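Local structure of methylglyoxal reductase (NADPH-dependent) (Candida albicans SC5314, 6KWS) at residues A[199-203]-A[204-208]; A[326-329]-A[330-334]. The protein probably reduces methylglyoxal with NADPH as the hydride donor, as a member of the dihydroflavonol-4-reductase-like branch of the short-chain dehydrogenases. The protein carries 1 engineered substitution. All coordinates share one frame; numbering follows the deposited sequence.

Contact 1: A[199-203]-A[204-208]; sequences GPQSF and GSEIK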
# COMPACT_ATOMS: atom_id res chain seq x y z
N GLY A 199 7.68 7.65 -1.13
CA GLY A 199 7.10 8.91 -0.74
C GLY A 199 7.28 9.17 0.74
O GLY A 199 7.60 8.26 1.51
N PRO A 200 7.07 10.41 1.16
CA PRO A 200 7.25 10.77 2.57
C PRO A 200 6.12 10.25 3.44
O PRO A 200 5.02 9.96 2.97
CB PRO A 200 7.23 12.30 2.52
CG PRO A 200 6.20 12.54 1.41
CD PRO A 200 6.55 11.55 0.37
N GLN A 201 6.40 10.18 4.74
CA GLN A 201 5.33 9.97 5.72
C GLN A 201 4.49 11.23 5.94
O GLN A 201 4.94 12.36 5.70
CB GLN A 201 5.92 9.52 7.05
CG GLN A 201 6.95 8.46 6.90
CD GLN A 201 6.87 7.46 8.00
OE1 GLN A 201 7.46 7.65 9.07
NE2 GLN A 201 6.14 6.37 7.76
N SER A 202 3.26 11.03 6.40
CA SER A 202 2.38 12.19 6.59
C SER A 202 2.97 13.19 7.56
O SER A 202 2.66 14.38 7.50
CB SER A 202 1.00 11.75 7.08
OG SER A 202 0.51 10.65 6.33
N PHE A 203 3.84 12.73 8.45
CA PHE A 203 4.38 13.53 9.52
C PHE A 203 5.85 13.20 9.68
O PHE A 203 6.23 12.03 9.72
CB PHE A 203 3.59 13.27 10.81
CG PHE A 203 2.14 13.68 10.71
CD1 PHE A 203 1.78 15.01 10.88
CD2 PHE A 203 1.15 12.76 10.40
CE1 PHE A 203 0.44 15.41 10.77
CE2 PHE A 203 -0.18 13.14 10.27
CZ PHE A 203 -0.54 14.47 10.47
N GLY A 204 6.68 14.25 9.73
CA GLY A 204 8.10 14.07 9.97
C GLY A 204 8.41 13.47 11.32
O GLY A 204 9.47 12.86 11.49
N SER A 205 7.50 13.62 12.28
CA SER A 205 7.68 13.01 13.60
C SER A 205 7.98 11.53 13.49
O SER A 205 8.83 11.00 14.23
CB SER A 205 6.41 13.22 14.43
OG SER A 205 5.84 14.50 14.17
N GLU A 206 7.32 10.84 12.55
CA GLU A 206 7.28 9.39 12.50
C GLU A 206 8.60 8.74 12.09
O GLU A 206 8.73 7.51 12.23
CB GLU A 206 6.16 8.96 11.54
CG GLU A 206 4.75 9.49 11.87
CD GLU A 206 4.27 9.06 13.27
OE1 GLU A 206 4.66 9.73 14.25
OE2 GLU A 206 3.53 8.05 13.39
N ILE A 207 9.58 9.51 11.61
CA ILE A 207 10.77 8.90 11.02
C ILE A 207 11.63 8.30 12.11
O ILE A 207 11.99 8.95 13.10
CB ILE A 207 11.57 9.90 10.17
CG1 ILE A 207 10.87 10.10 8.83
CG2 ILE A 207 12.93 9.34 9.86
CD1 ILE A 207 9.91 11.23 8.83
N LYS A 208 11.88 7.03 11.95
CA LYS A 208 12.89 6.32 12.68
C LYS A 208 14.10 6.16 11.80
O LYS A 208 14.17 6.67 10.66
CB LYS A 208 12.34 4.97 13.14
CG LYS A 208 11.35 4.39 12.13
CD LYS A 208 10.49 3.28 12.70
CE LYS A 208 11.33 2.15 13.26
NZ LYS A 208 10.52 1.26 14.14

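Contact 2: A[326-329]-A[330-334]; sequences SVYD and TVEQI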
# COMPACT_ATOMS: atom_id res chain seq x y z
N SER A 326 8.97 12.22 -5.95
CA SER A 326 8.73 11.24 -4.90
C SER A 326 10.01 10.95 -4.13
O SER A 326 10.03 10.95 -2.89
CB SER A 326 8.15 9.97 -5.52
OG SER A 326 7.61 9.12 -4.52
N VAL A 327 11.11 10.71 -4.86
CA VAL A 327 12.38 10.42 -4.19
C VAL A 327 12.83 11.62 -3.37
O VAL A 327 13.25 11.48 -2.22
CB VAL A 327 13.45 10.01 -5.21
CG1 VAL A 327 14.82 9.96 -4.56
CG2 VAL A 327 13.09 8.67 -5.78
N TYR A 328 12.74 12.82 -3.96
CA TYR A 328 13.18 14.04 -3.29
C TYR A 328 12.39 14.29 -2.02
O TYR A 328 12.97 14.49 -0.95
CB TYR A 328 13.03 15.25 -4.22
CG TYR A 328 13.47 16.54 -3.59
CD1 TYR A 328 14.81 16.91 -3.57
CD2 TYR A 328 12.54 17.41 -3.01
CE1 TYR A 328 15.21 18.09 -3.00
CE2 TYR A 328 12.94 18.60 -2.44
CZ TYR A 328 14.28 18.94 -2.43
OH TYR A 328 14.72 20.12 -1.87
N ASP A 329 11.05 14.28 -2.14
CA ASP A 329 10.22 14.50 -0.96
C ASP A 329 10.54 13.50 0.13
O ASP A 329 10.45 13.82 1.31
CB ASP A 329 8.75 14.41 -1.33
CG ASP A 329 8.29 15.54 -2.21
OD1 ASP A 329 9.05 16.52 -2.39
OD2 ASP A 329 7.16 15.45 -2.73
N THR A 330 10.95 12.28 -0.24
CA THR A 330 11.24 11.26 0.75
C THR A 330 12.57 11.54 1.44
O THR A 330 12.67 11.51 2.67
CB THR A 330 11.26 9.88 0.10
OG1 THR A 330 10.05 9.67 -0.62
CG2 THR A 330 11.43 8.77 1.14
N VAL A 331 13.61 11.76 0.64
CA VAL A 331 14.93 12.01 1.20
C VAL A 331 14.91 13.28 2.04
O VAL A 331 15.47 13.31 3.15
CB VAL A 331 15.99 12.07 0.08
CG1 VAL A 331 17.36 12.47 0.67
CG2 VAL A 331 16.08 10.76 -0.63
N GLU A 332 14.28 14.35 1.52
CA GLU A 332 14.22 15.61 2.24
C GLU A 332 13.68 15.38 3.64
O GLU A 332 14.26 15.83 4.64
CB GLU A 332 13.33 16.60 1.49
CG GLU A 332 13.71 18.07 1.70
CD GLU A 332 12.53 19.05 1.52
OE1 GLU A 332 12.74 20.28 1.70
OE2 GLU A 332 11.40 18.59 1.21
N GLN A 333 12.59 14.62 3.73
CA GLN A 333 11.98 14.34 5.02
C GLN A 333 12.93 13.59 5.93
O GLN A 333 13.14 13.99 7.07
CB GLN A 333 10.70 13.56 4.79
CG GLN A 333 9.75 13.58 5.94
CD GLN A 333 8.64 12.58 5.74
OE1 GLN A 333 8.86 11.49 5.21
NE2 GLN A 333 7.44 12.95 6.14
N ILE A 334 13.54 12.53 5.43
CA ILE A 334 14.47 11.74 6.24
C ILE A 334 15.63 12.61 6.73
O ILE A 334 15.98 12.60 7.92
CB ILE A 334 14.99 10.54 5.44
CG1 ILE A 334 13.85 9.60 5.04
CG2 ILE A 334 16.08 9.81 6.22
CD1 ILE A 334 14.31 8.37 4.25

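Contact 1: A[199-203]-A[204-208]
Gln201 and Glu206 meet across a tight chain reversal, the amide oxygen of one lying against the first methylene of the other. Gln201 OE1 comes to 3.1 Å from Glu206 CB, and the two side chains cross at about a right angle, with their amide and carboxylate planes turned 27° from each other. The contact is of the amide oxygen with the base of the glutamate, not with its acid. Gln201 reaches this spot by setting CG anti to its own carbonyl carbon (chi1 -46°) and then bending at chi2, which brings the amide end to the glutamate, with Gln201 CD 3.9 Å from Glu206 CB.

Glu206 bends at chi2 too, but its end leads away from the glutamine. Its CG passes along Phe203, 4.1 Å from Phe203 CB, and its carboxylate finds partners outside the loop: OE1 is hydrogen-bonded to His40 NE2, while OE2 has a weak bond to Gln15.

A single backbone bond between the segments, from Glu206 N to Phe203 O at 3.3 Å and fairly straight (158° at the hydrogen), closes the turn that leads into the short 3-10 segment 204-206. On the same carbonyl, Ile207 CD1 packs at 3.9 Å from Phe203 O.

This loop leaves strand 196-198, an outermost strand of the main sheet, on its way to helix 216-222. The Phe203 ring leads away from the turn to meet Phe45 edge-to-face and touch Leu44 of helix 35-44, while Pro200 and Ile207 rest against helix 323-337. Gln201 leans on Phe12, an NADPH-binding residue in helix 12-23, so the turn flanks the cofactor site of the Rossmann-fold domain.

Contact 2: A[326-329]-A[330-334]
Thr330 reaches back one turn of the C-terminal helix 323-337 to Ser326, and its side chain can be followed outward atom by atom. CB lies beside the carbonyl oxygens of the preceding turn, 3.4 Å from Ser326 O and 3.5 Å from Val327 O. From there the hydroxyl is set beside the backbone N (chi1 -53°), which carries OG1 to 2.6 Å from Ser326 O, where it donates a hydrogen bond. This is the usual i to i-4 back-bond of a threonine in a helix. Thr330 N bonds to Ser326 O as well, at 3.1 Å, and the two donors approach from opposite faces of the carbonyl plane.

One residue on, Val331 CG2 packs 4.2 Å from Val327 CG1, a turn back, on the side where both valines touch helix 270-280. On another side Tyr328 CE2 lies 4.0 Å from Glu332 OE2, with ring and carboxylate planes 29° apart. Asp329 OD2 forms a salt bridge with Arg241 that ties the helix to helix 240-252.

The chemistry is that of a helix whose backbone takes care of a buried hydroxyl: Ser326 O is gripped twice by Thr330, giving Thr330 OG1 a partner within its own helix.

Contacts 1 and 2 lie side by side, their centres about 10 Å apart, and join directly although more than a hundred residues separate them in sequence. Gln201 O and Gln333 NE2 are 2.6 Å apart, a probable hydrogen bond from the C-terminal helix to the loop backbone. Nearby, Pro200 N approaches Thr330 OG1 to 3.5 Å, as packing only. Both contacts lie near the NADPH site, which is empty in this chain: in contact 1 the side chain of Glu206 is about 6 Å from that of Thr10, and in contact 2 that of Gln333 is about 6 Å from that of Phe12. Contact 2 backs the loop of contact 1 close to these cofactor-binding residues.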